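Local atomic coordinates of protein arginine N-methyltransferase SFM1 (Saccharomyces cerevisiae, PDB entry 5C74), a protein that transfers a single methyl group from S-adenosyl-L-methionine to an arginine side chain of ribosomal protein S3. Residues 1-9 with 140-151; 76-84 with 117-127. All blocks are in the same frame, centred on the assembly; numbering follows the deposited sequence.

Both contacts lay a helix against the six-stranded parallel sheet of this SPOUT-clan methyltransferase, and in each the helix runs nearly antiparallel to its strand. Contact 1 is core: its centre lies about 4 Å from the centre of the chain, and strand 2-6 sits between strands 32-35 and 101-104. Contact 2 lies farther out, about 17 Å from the chain centre, where strand 80-83 is next to the outermost strand 128-131. Both hold bridging waters. A phenol-to-amide hydrogen bond and a ring face dominate the first; aliphatic packing, a backbone bond and an acid-lysine pair distinguish the second. Contact 2 is nested in the loop that contact 1 closes, and E6 OE2 touches L120 CD2 as a packing contact.

Contact 1 of 2, residues 1-9 with 140-151; sequences MKYIIEHME and TDTAIRTTQLII
Y3, M1 and I144 carry most of this strand-to-helix packing, in which helix 140-151 lies nearly antiparallel to strand 2-6 on the parallel sheet of the SPOUT-type fold. The phenol ring of Y3 takes I144 over one face: the methyl CG2 of I144 stands 3.9 Å from the centroid of the Y3 ring, only 8° off its normal, a CH-pi contact. At the ring edge T147 CG2 is a van der Waals neighbour, 3.3 Å from Y3 OH. Y3 OH donates to Q148 OE1 at 2.7 Å, in the carbonyl plane and on a lone pair. Q148 reaches it by a bend at chi2, its amide 75° from the ring plane. With a phenylalanine in place of Y3, Q148 OE1 would probably lose its phenol donor and depend on two waters, its amide freer to turn. Farther along the strand, I5 CD1 and T140 CG2 meet tip to tip at 3.6 Å. At the other end, M1 has CG anti to its backbone N (chi1 -177°) and a bent chain that sets CE 4.0 Å from I151 CG1. The two waters donate to Q148 OE1, one also donating to M1 O and the other accepting from M1 N.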
loop_
_atom_site.group_PDB
_atom_site.type_symbol
_atom_site.label_atom_id
_atom_site.label_comp_id
_atom_site.label_asym_id
_atom_site.label_seq_id
_atom_site.Cartn_x
_atom_site.Cartn_y
_atom_site.Cartn_z
ATOM N N MET A 1 -25.840 4.617 8.322
ATOM C CA MET A 1 -24.727 5.504 7.978
ATOM C C MET A 1 -23.896 4.908 6.853
ATOM O O MET A 1 -23.705 3.695 6.775
ATOM C CB MET A 1 -23.843 5.764 9.207
ATOM C CG MET A 1 -22.683 6.742 8.980
ATOM S SD MET A 1 -23.175 8.485 8.977
ATOM C CE MET A 1 -22.862 8.975 10.661
ATOM N N LYS A 2 -23.394 5.766 5.978
ATOM C CA LYS A 2 -22.489 5.313 4.940
ATOM C C LYS A 2 -21.148 5.988 5.147
ATOM O O LYS A 2 -21.080 7.044 5.765
ATOM C CB LYS A 2 -23.056 5.612 3.568
ATOM C CG LYS A 2 -24.297 4.762 3.279
ATOM C CD LYS A 2 -25.052 5.259 2.076
ATOM C CE LYS A 2 -26.480 5.574 2.467
ATOM N NZ LYS A 2 -26.577 6.773 3.337
ATOM N N TYR A 3 -20.087 5.368 4.637
ATOM C CA TYR A 3 -18.731 5.778 4.969
ATOM C C TYR A 3 -17.955 6.130 3.716
ATOM O O TYR A 3 -17.997 5.396 2.737
ATOM C CB TYR A 3 -18.030 4.666 5.731
ATOM C CG TYR A 3 -18.751 4.403 7.024
ATOM C CD1 TYR A 3 -18.487 5.175 8.147
ATOM C CD2 TYR A 3 -19.753 3.440 7.097
ATOM C CE1 TYR A 3 -19.179 4.966 9.333
ATOM C CE2 TYR A 3 -20.453 3.227 8.280
ATOM C CZ TYR A 3 -20.150 3.995 9.390
ATOM O OH TYR A 3 -20.843 3.802 10.559
ATOM N N ILE A 4 -17.257 7.256 3.756
ATOM C CA ILE A 4 -16.435 7.668 2.625
ATOM C C ILE A 4 -14.993 7.776 3.105
ATOM O O ILE A 4 -14.712 8.445 4.088
ATOM C CB ILE A 4 -16.906 9.024 2.037
ATOM C CG1 ILE A 4 -18.367 8.929 1.570
ATOM C CG2 ILE A 4 -15.994 9.484 0.877
ATOM C CD1 ILE A 4 -19.009 10.288 1.274
ATOM N N ILE A 5 -14.076 7.103 2.421
ATOM C CA ILE A 5 -12.667 7.193 2.795
ATOM C C ILE A 5 -11.898 7.787 1.642
ATOM O O ILE A 5 -11.918 7.242 0.545
ATOM C CB ILE A 5 -12.060 5.807 3.144
ATOM C CG1 ILE A 5 -12.787 5.174 4.333
ATOM C CG2 ILE A 5 -10.568 5.942 3.442
ATOM C CD1 ILE A 5 -12.370 3.748 4.596
ATOM N N GLU A 6 -11.229 8.904 1.867
ATOM C CA GLU A 6 -10.391 9.457 0.816
ATOM C C GLU A 6 -9.122 8.620 0.752
ATOM O O GLU A 6 -8.389 8.524 1.733
ATOM C CB GLU A 6 -10.050 10.921 1.087
ATOM C CG GLU A 6 -11.260 11.854 1.126
ATOM C CD GLU A 6 -10.858 13.312 1.002
ATOM O OE1 GLU A 6 -9.936 13.736 1.742
ATOM O OE2 GLU A 6 -11.444 14.019 0.144
ATOM N N HIS A 7 -8.854 8.022 -0.401
ATOM C CA HIS A 7 -7.681 7.173 -0.543
ATOM C C HIS A 7 -6.766 7.888 -1.506
ATOM O O HIS A 7 -6.761 7.582 -2.681
ATOM C CB HIS A 7 -8.056 5.773 -1.054
ATOM C CG HIS A 7 -6.902 4.811 -1.090
ATOM N ND1 HIS A 7 -6.657 3.903 -0.080
ATOM C CD2 HIS A 7 -5.919 4.624 -2.010
ATOM C CE1 HIS A 7 -5.575 3.197 -0.376
ATOM N NE2 HIS A 7 -5.111 3.614 -1.543
ATOM N N MET A 8 -6.023 8.866 -0.999
ATOM C CA MET A 8 -5.290 9.796 -1.851
ATOM C C MET A 8 -3.819 9.419 -1.934
ATOM O O MET A 8 -2.932 10.238 -1.682
ATOM C CB MET A 8 -5.434 11.228 -1.329
ATOM C CG MET A 8 -6.894 11.750 -1.286
ATOM S SD MET A 8 -7.093 13.386 -0.505
ATOM C CE MET A 8 -6.378 14.453 -1.752
ATOM N N GLU A 9 -3.567 8.168 -2.266
ATOM C CA GLU A 9 -2.201 7.688 -2.366
ATOM C C GLU A 9 -2.199 6.590 -3.392
ATOM O O GLU A 9 -3.215 5.939 -3.633
ATOM C CB GLU A 9 -1.680 7.178 -1.015
ATOM C CG GLU A 9 -2.363 5.893 -0.546
ATOM C CD GLU A 9 -1.929 5.447 0.845
ATOM O OE1 GLU A 9 -2.743 4.794 1.534
ATOM O OE2 GLU A 9 -0.780 5.738 1.244
ATOM N N THR A 140 -8.783 2.789 10.829
ATOM C CA THR A 140 -9.999 3.147 10.129
ATOM C C THR A 140 -11.123 2.143 10.381
ATOM O O THR A 140 -12.275 2.533 10.590
ATOM C CB THR A 140 -9.739 3.268 8.642
ATOM O OG1 THR A 140 -8.648 4.168 8.458
ATOM C CG2 THR A 140 -10.981 3.828 7.951
ATOM N N ASP A 141 -10.804 0.853 10.374
ATOM C CA ASP A 141 -11.851 -0.143 10.625
ATOM C C ASP A 141 -12.405 -0.043 12.046
ATOM O O ASP A 141 -13.595 -0.271 12.264
ATOM C CB ASP A 141 -11.341 -1.553 10.366
ATOM C CG ASP A 141 -10.216 -1.933 11.282
ATOM O OD1 ASP A 141 -9.145 -1.300 11.179
ATOM O OD2 ASP A 141 -10.399 -2.867 12.092
ATOM N N THR A 142 -11.555 0.311 13.005
ATOM C CA THR A 142 -12.015 0.513 14.388
ATOM C C THR A 142 -12.935 1.746 14.477
ATOM O O THR A 142 -13.973 1.724 15.165
ATOM C CB THR A 142 -10.839 0.695 15.364
ATOM O OG1 THR A 142 -10.092 -0.526 15.452
ATOM C CG2 THR A 142 -11.375 1.040 16.753
ATOM N N ALA A 143 -12.555 2.813 13.774
ATOM C CA ALA A 143 -13.337 4.047 13.779
ATOM C C ALA A 143 -14.722 3.785 13.206
ATOM O O ALA A 143 -15.720 4.302 13.716
ATOM C CB ALA A 143 -12.640 5.150 12.987
ATOM N N ILE A 144 -14.774 2.988 12.145
ATOM C CA ILE A 144 -16.045 2.648 11.530
ATOM C C ILE A 144 -16.855 1.750 12.460
ATOM O O ILE A 144 -18.054 1.961 12.618
ATOM C CB ILE A 144 -15.841 2.000 10.149
ATOM C CG1 ILE A 144 -15.321 3.085 9.194
ATOM C CG2 ILE A 144 -17.166 1.373 9.634
ATOM C CD1 ILE A 144 -15.109 2.642 7.770
ATOM N N ARG A 145 -16.212 0.785 13.120
ATOM C CA ARG A 145 -16.958 -0.036 14.080
ATOM C C ARG A 145 -17.531 0.845 15.189
ATOM O O ARG A 145 -18.678 0.682 15.608
ATOM C CB ARG A 145 -16.078 -1.131 14.698
ATOM C CG ARG A 145 -16.783 -1.932 15.778
ATOM C CD ARG A 145 -15.971 -3.159 16.167
ATOM N NE ARG A 145 -15.966 -4.114 15.078
ATOM C CZ ARG A 145 -16.928 -5.011 14.897
ATOM N NH1 ARG A 145 -17.942 -5.082 15.756
ATOM N NH2 ARG A 145 -16.867 -5.841 13.875
ATOM N N THR A 146 -16.717 1.774 15.664
ATOM C CA THR A 146 -17.129 2.663 16.732
ATOM C C THR A 146 -18.305 3.511 16.291
ATOM O O THR A 146 -19.264 3.688 17.040
ATOM C CB THR A 146 -15.975 3.571 17.184
ATOM O OG1 THR A 146 -14.915 2.761 17.725
ATOM C CG2 THR A 146 -16.465 4.556 18.246
ATOM N N THR A 147 -18.241 4.015 15.069
ATOM C CA THR A 147 -19.325 4.846 14.562
ATOM C C THR A 147 -20.633 4.049 14.461
ATOM O O THR A 147 -21.722 4.568 14.761
ATOM C CB THR A 147 -18.944 5.450 13.201
ATOM O OG1 THR A 147 -17.831 6.337 13.389
ATOM C CG2 THR A 147 -20.141 6.239 12.630
ATOM N N GLN A 148 -20.528 2.788 14.051
ATOM C CA GLN A 148 -21.699 1.918 13.982
ATOM C C GLN A 148 -22.323 1.724 15.366
ATOM O O GLN A 148 -23.545 1.758 15.528
ATOM C CB GLN A 148 -21.324 0.561 13.373
ATOM C CG GLN A 148 -20.974 0.638 11.904
ATOM C CD GLN A 148 -22.214 0.708 11.037
ATOM O OE1 GLN A 148 -22.592 1.776 10.557
ATOM N NE2 GLN A 148 -22.861 -0.431 10.846
ATOM N N LEU A 149 -21.483 1.496 16.362
ATOM C CA LEU A 149 -21.973 1.303 17.722
ATOM C C LEU A 149 -22.735 2.540 18.198
ATOM O O LEU A 149 -23.779 2.436 18.855
ATOM C CB LEU A 149 -20.795 0.990 18.668
ATOM C CG LEU A 149 -20.115 -0.371 18.452
ATOM C CD1 LEU A 149 -18.775 -0.472 19.215
ATOM C CD2 LEU A 149 -21.068 -1.460 18.911
ATOM N N ILE A 150 -22.218 3.715 17.850
ATOM C CA ILE A 150 -22.802 4.974 18.323
ATOM C C ILE A 150 -24.083 5.315 17.559
ATOM O O ILE A 150 -25.111 5.631 18.160
ATOM C CB ILE A 150 -21.779 6.134 18.191
ATOM C CG1 ILE A 150 -20.619 5.934 19.164
ATOM C CG2 ILE A 150 -22.415 7.485 18.454
ATOM C CD1 ILE A 150 -19.448 6.902 18.920
ATOM N N ILE A 151 -24.032 5.195 16.235
ATOM C CA ILE A 151 -25.085 5.691 15.366
ATOM C C ILE A 151 -26.161 4.633 15.120
ATOM O O ILE A 151 -27.364 4.926 15.145
ATOM C CB ILE A 151 -24.489 6.178 14.023
ATOM C CG1 ILE A 151 -23.568 7.380 14.262
ATOM C CG2 ILE A 151 -25.579 6.585 13.049
ATOM C CD1 ILE A 151 -24.286 8.636 14.763
HETATM O O HOH W 1 -23.494 1.131 7.712
HETATM O O HOH W 2 -25.469 2.281 9.885
#

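Contact 2 of 2, residues 76-84 with 117-127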
loop_
_atom_site.group_PDB
_atom_site.type_symbol
_atom_site.label_atom_id
_atom_site.label_comp_id
_atom_site.label_asym_id
_atom_site.label_seq_id
_atom_site.Cartn_x
_atom_site.Cartn_y
_atom_site.Cartn_z
ATOM N N LYS A 76 -26.031 15.653 1.328
ATOM C CA LYS A 76 -26.743 16.899 1.563
ATOM C C LYS A 76 -25.969 17.812 2.494
ATOM O O LYS A 76 -25.330 17.351 3.438
ATOM C CB LYS A 76 -28.131 16.599 2.133
ATOM C CG LYS A 76 -29.073 15.969 1.112
ATOM C CD LYS A 76 -30.395 15.553 1.753
ATOM C CE LYS A 76 -30.213 14.366 2.693
ATOM N NZ LYS A 76 -29.918 13.110 1.937
ATOM N N ASP A 77 -26.017 19.108 2.219
ATOM C CA ASP A 77 -25.289 20.066 3.035
ATOM C C ASP A 77 -25.679 19.940 4.509
ATOM O O ASP A 77 -26.865 19.858 4.854
ATOM C CB ASP A 77 -25.535 21.489 2.525
ATOM C CG ASP A 77 -24.818 21.772 1.205
ATOM O OD1 ASP A 77 -23.976 20.948 0.771
ATOM O OD2 ASP A 77 -25.086 22.836 0.608
ATOM N N GLY A 78 -24.663 19.880 5.366
ATOM C CA GLY A 78 -24.861 19.766 6.796
ATOM C C GLY A 78 -25.194 18.361 7.257
ATOM O O GLY A 78 -25.307 18.119 8.455
ATOM N N ARG A 79 -25.342 17.427 6.321
ATOM C CA ARG A 79 -25.667 16.051 6.697
ATOM C C ARG A 79 -24.501 15.108 6.404
ATOM O O ARG A 79 -24.669 13.888 6.387
ATOM C CB ARG A 79 -26.940 15.573 5.978
ATOM C CG ARG A 79 -28.154 16.468 6.265
ATOM C CD ARG A 79 -29.471 15.794 5.845
ATOM N NE ARG A 79 -29.540 14.448 6.403
ATOM C CZ ARG A 79 -30.020 14.158 7.611
ATOM N NH1 ARG A 79 -30.530 15.115 8.382
ATOM N NH2 ARG A 79 -30.017 12.900 8.039
ATOM N N VAL A 80 -23.322 15.681 6.181
ATOM C CA VAL A 80 -22.114 14.871 6.009
ATOM C C VAL A 80 -21.140 15.179 7.142
ATOM O O VAL A 80 -20.728 16.324 7.316
ATOM C CB VAL A 80 -21.452 15.137 4.639
ATOM C CG1 VAL A 80 -20.211 14.293 4.484
ATOM C CG2 VAL A 80 -22.452 14.850 3.491
ATOM N N CYS A 81 -20.799 14.155 7.917
ATOM C CA CYS A 81 -19.922 14.302 9.065
ATOM C C CYS A 81 -18.470 14.071 8.676
ATOM O O CYS A 81 -18.155 13.141 7.938
ATOM C CB CYS A 81 -20.331 13.327 10.173
ATOM S SG CYS A 81 -19.275 13.452 11.632
ATOM N N LEU A 82 -17.579 14.923 9.163
ATOM C CA LEU A 82 -16.161 14.724 8.902
ATOM C C LEU A 82 -15.461 14.340 10.201
ATOM O O LEU A 82 -15.555 15.063 11.188
ATOM C CB LEU A 82 -15.534 15.987 8.311
ATOM C CG LEU A 82 -14.015 15.955 8.126
ATOM C CD1 LEU A 82 -13.615 15.011 6.963
ATOM C CD2 LEU A 82 -13.500 17.364 7.883
ATOM N N LEU A 83 -14.793 13.190 10.216
ATOM C CA LEU A 83 -13.932 12.850 11.351
ATOM C C LEU A 83 -12.878 13.928 11.480
ATOM O O LEU A 83 -12.143 14.206 10.535
ATOM C CB LEU A 83 -13.254 11.490 11.181
ATOM C CG LEU A 83 -12.273 11.180 12.328
ATOM C CD1 LEU A 83 -13.036 11.060 13.655
ATOM C CD2 LEU A 83 -11.446 9.925 12.058
ATOM N N ASP A 84 -12.806 14.545 12.648
ATOM C CA ASP A 84 -11.931 15.696 12.809
ATOM C C ASP A 84 -11.252 15.612 14.181
ATOM O O ASP A 84 -11.878 15.888 15.196
ATOM C CB ASP A 84 -12.747 16.986 12.658
ATOM C CG ASP A 84 -11.891 18.251 12.652
ATOM O OD1 ASP A 84 -10.662 18.178 12.887
ATOM O OD2 ASP A 84 -12.470 19.339 12.430
ATOM N N THR A 117 -8.614 18.806 6.148
ATOM C CA THR A 117 -9.878 19.271 6.704
ATOM C C THR A 117 -10.185 20.656 6.169
ATOM O O THR A 117 -11.296 20.922 5.689
ATOM C CB THR A 117 -9.844 19.289 8.233
ATOM O OG1 THR A 117 -9.819 17.937 8.685
ATOM C CG2 THR A 117 -11.090 20.002 8.806
ATOM N N LYS A 118 -9.192 21.539 6.220
ATOM C CA LYS A 118 -9.404 22.902 5.757
ATOM C C LYS A 118 -9.614 22.954 4.244
ATOM O O LYS A 118 -10.416 23.756 3.752
ATOM C CB LYS A 118 -8.227 23.806 6.165
ATOM C CG LYS A 118 -8.498 25.291 5.943
ATOM C CD LYS A 118 -7.359 26.165 6.501
ATOM C CE LYS A 118 -7.759 27.633 6.555
ATOM N NZ LYS A 118 -6.694 28.472 7.198
ATOM N N GLU A 119 -8.908 22.099 3.510
ATOM C CA GLU A 119 -9.105 22.008 2.069
ATOM C C GLU A 119 -10.544 21.623 1.721
ATOM O O GLU A 119 -11.171 22.244 0.858
ATOM C CB GLU A 119 -8.138 20.990 1.458
ATOM C CG GLU A 119 -6.692 21.461 1.451
ATOM C CD GLU A 119 -5.724 20.400 0.929
ATOM O OE1 GLU A 119 -6.186 19.348 0.445
ATOM O OE2 GLU A 119 -4.491 20.627 1.009
ATOM N N LEU A 120 -11.051 20.590 2.383
ATOM C CA LEU A 120 -12.409 20.108 2.110
ATOM C C LEU A 120 -13.435 21.181 2.423
ATOM O O LEU A 120 -14.337 21.456 1.628
ATOM C CB LEU A 120 -12.699 18.844 2.914
ATOM C CG LEU A 120 -12.110 17.540 2.371
ATOM C CD1 LEU A 120 -12.199 16.426 3.403
ATOM C CD2 LEU A 120 -12.838 17.134 1.095
ATOM N N LYS A 121 -13.299 21.793 3.596
ATOM C CA LYS A 121 -14.257 22.807 4.030
ATOM C C LYS A 121 -14.190 24.078 3.193
ATOM O O LYS A 121 -15.204 24.738 2.954
ATOM C CB LYS A 121 -14.029 23.138 5.504
ATOM C CG LYS A 121 -14.472 22.010 6.413
ATOM C CD LYS A 121 -14.418 22.435 7.857
ATOM C CE LYS A 121 -14.833 21.285 8.774
ATOM N NZ LYS A 121 -15.087 21.788 10.148
ATOM N N THR A 122 -12.997 24.422 2.734
ATOM C CA THR A 122 -12.855 25.568 1.857
ATOM C C THR A 122 -13.496 25.284 0.488
ATOM O O THR A 122 -14.094 26.176 -0.131
ATOM C CB THR A 122 -11.366 25.950 1.669
ATOM O OG1 THR A 122 -10.805 26.302 2.947
ATOM C CG2 THR A 122 -11.226 27.129 0.715
ATOM N N ALA A 123 -13.368 24.050 0.011
ATOM C CA ALA A 123 -13.982 23.688 -1.265
ATOM C C ALA A 123 -15.505 23.645 -1.161
ATOM O O ALA A 123 -16.208 24.084 -2.072
ATOM C CB ALA A 123 -13.454 22.353 -1.755
ATOM N N TYR A 124 -16.000 23.129 -0.039
ATOM C CA TYR A 124 -17.437 22.908 0.170
ATOM C C TYR A 124 -17.887 23.418 1.540
ATOM O O TYR A 124 -18.187 22.623 2.435
ATOM C CB TYR A 124 -17.757 21.416 0.024
ATOM C CG TYR A 124 -17.225 20.829 -1.270
ATOM C CD1 TYR A 124 -17.708 21.271 -2.496
ATOM C CD2 TYR A 124 -16.242 19.839 -1.268
ATOM C CE1 TYR A 124 -17.221 20.749 -3.691
ATOM C CE2 TYR A 124 -15.756 19.302 -2.466
ATOM C CZ TYR A 124 -16.248 19.766 -3.668
ATOM O OH TYR A 124 -15.784 19.248 -4.864
ATOM N N PRO A 125 -17.938 24.753 1.704
ATOM C CA PRO A 125 -18.140 25.312 3.045
ATOM C C PRO A 125 -19.512 25.003 3.657
ATOM O O PRO A 125 -19.623 25.028 4.879
ATOM C CB PRO A 125 -17.944 26.822 2.828
ATOM C CG PRO A 125 -18.110 27.044 1.370
ATOM C CD PRO A 125 -17.634 25.792 0.706
ATOM N N ASN A 126 -20.515 24.699 2.839
ATOM C CA ASN A 126 -21.841 24.327 3.348
ATOM C C ASN A 126 -21.989 22.847 3.700
ATOM O O ASN A 126 -22.990 22.429 4.287
ATOM C CB ASN A 126 -22.910 24.675 2.317
ATOM C CG ASN A 126 -22.964 26.147 2.011
ATOM O OD1 ASN A 126 -22.780 26.982 2.896
ATOM N ND2 ASN A 126 -23.223 26.481 0.751
ATOM N N LEU A 127 -21.007 22.042 3.324
ATOM C CA LEU A 127 -21.219 20.590 3.301
ATOM C C LEU A 127 -20.998 19.846 4.626
ATOM O O LEU A 127 -21.827 19.027 5.034
ATOM C CB LEU A 127 -20.310 19.972 2.235
ATOM C CG LEU A 127 -20.396 18.460 2.077
ATOM C CD1 LEU A 127 -21.789 18.055 1.637
ATOM C CD2 LEU A 127 -19.325 17.972 1.076
HETATM O O HOH W 3 -23.928 24.418 -0.970
HETATM O O HOH W 4 -8.748 18.157 11.109
#
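L127, L82 and V80 form the close-packed side of the contact between strand 80-83 and helix 117-123 (part of helix 116-123) with the turn that follows to L127. The side chain of L127 leaves CB trans to its own nitrogen (chi1 180°), and this brings CD1 back over the strand. There it lies 3.8 Å from V80 CG2. L82 sends its two methyls to successive turns of the helix, CD2 to T117 CG2 at 3.7 Å and CD1 to L120 CD1. V103 of strand 101-104 packs on V80 and L82, placing this layer on the parallel sheet of the SPOUT-type fold. A close backbone tie adds to it: the type II turn from K76 to R79 presents G78 N to L127 O at 3.0 Å, the donor above the carbonyl plane. The open side is limited to D77 and N126, both exposed, where D77 OD2 lies 3.3 Å from N126 CB. At the other end, a water links buried D84, through OD1, with T117 OG1. D84 OD2 and K121 NZ, 4.2 Å apart and so beyond a salt bridge, both hydrogen-bond to S130 OG; the nearby ammonium would probably favour the charged carboxylate, with the serine hydroxyl tying the two together.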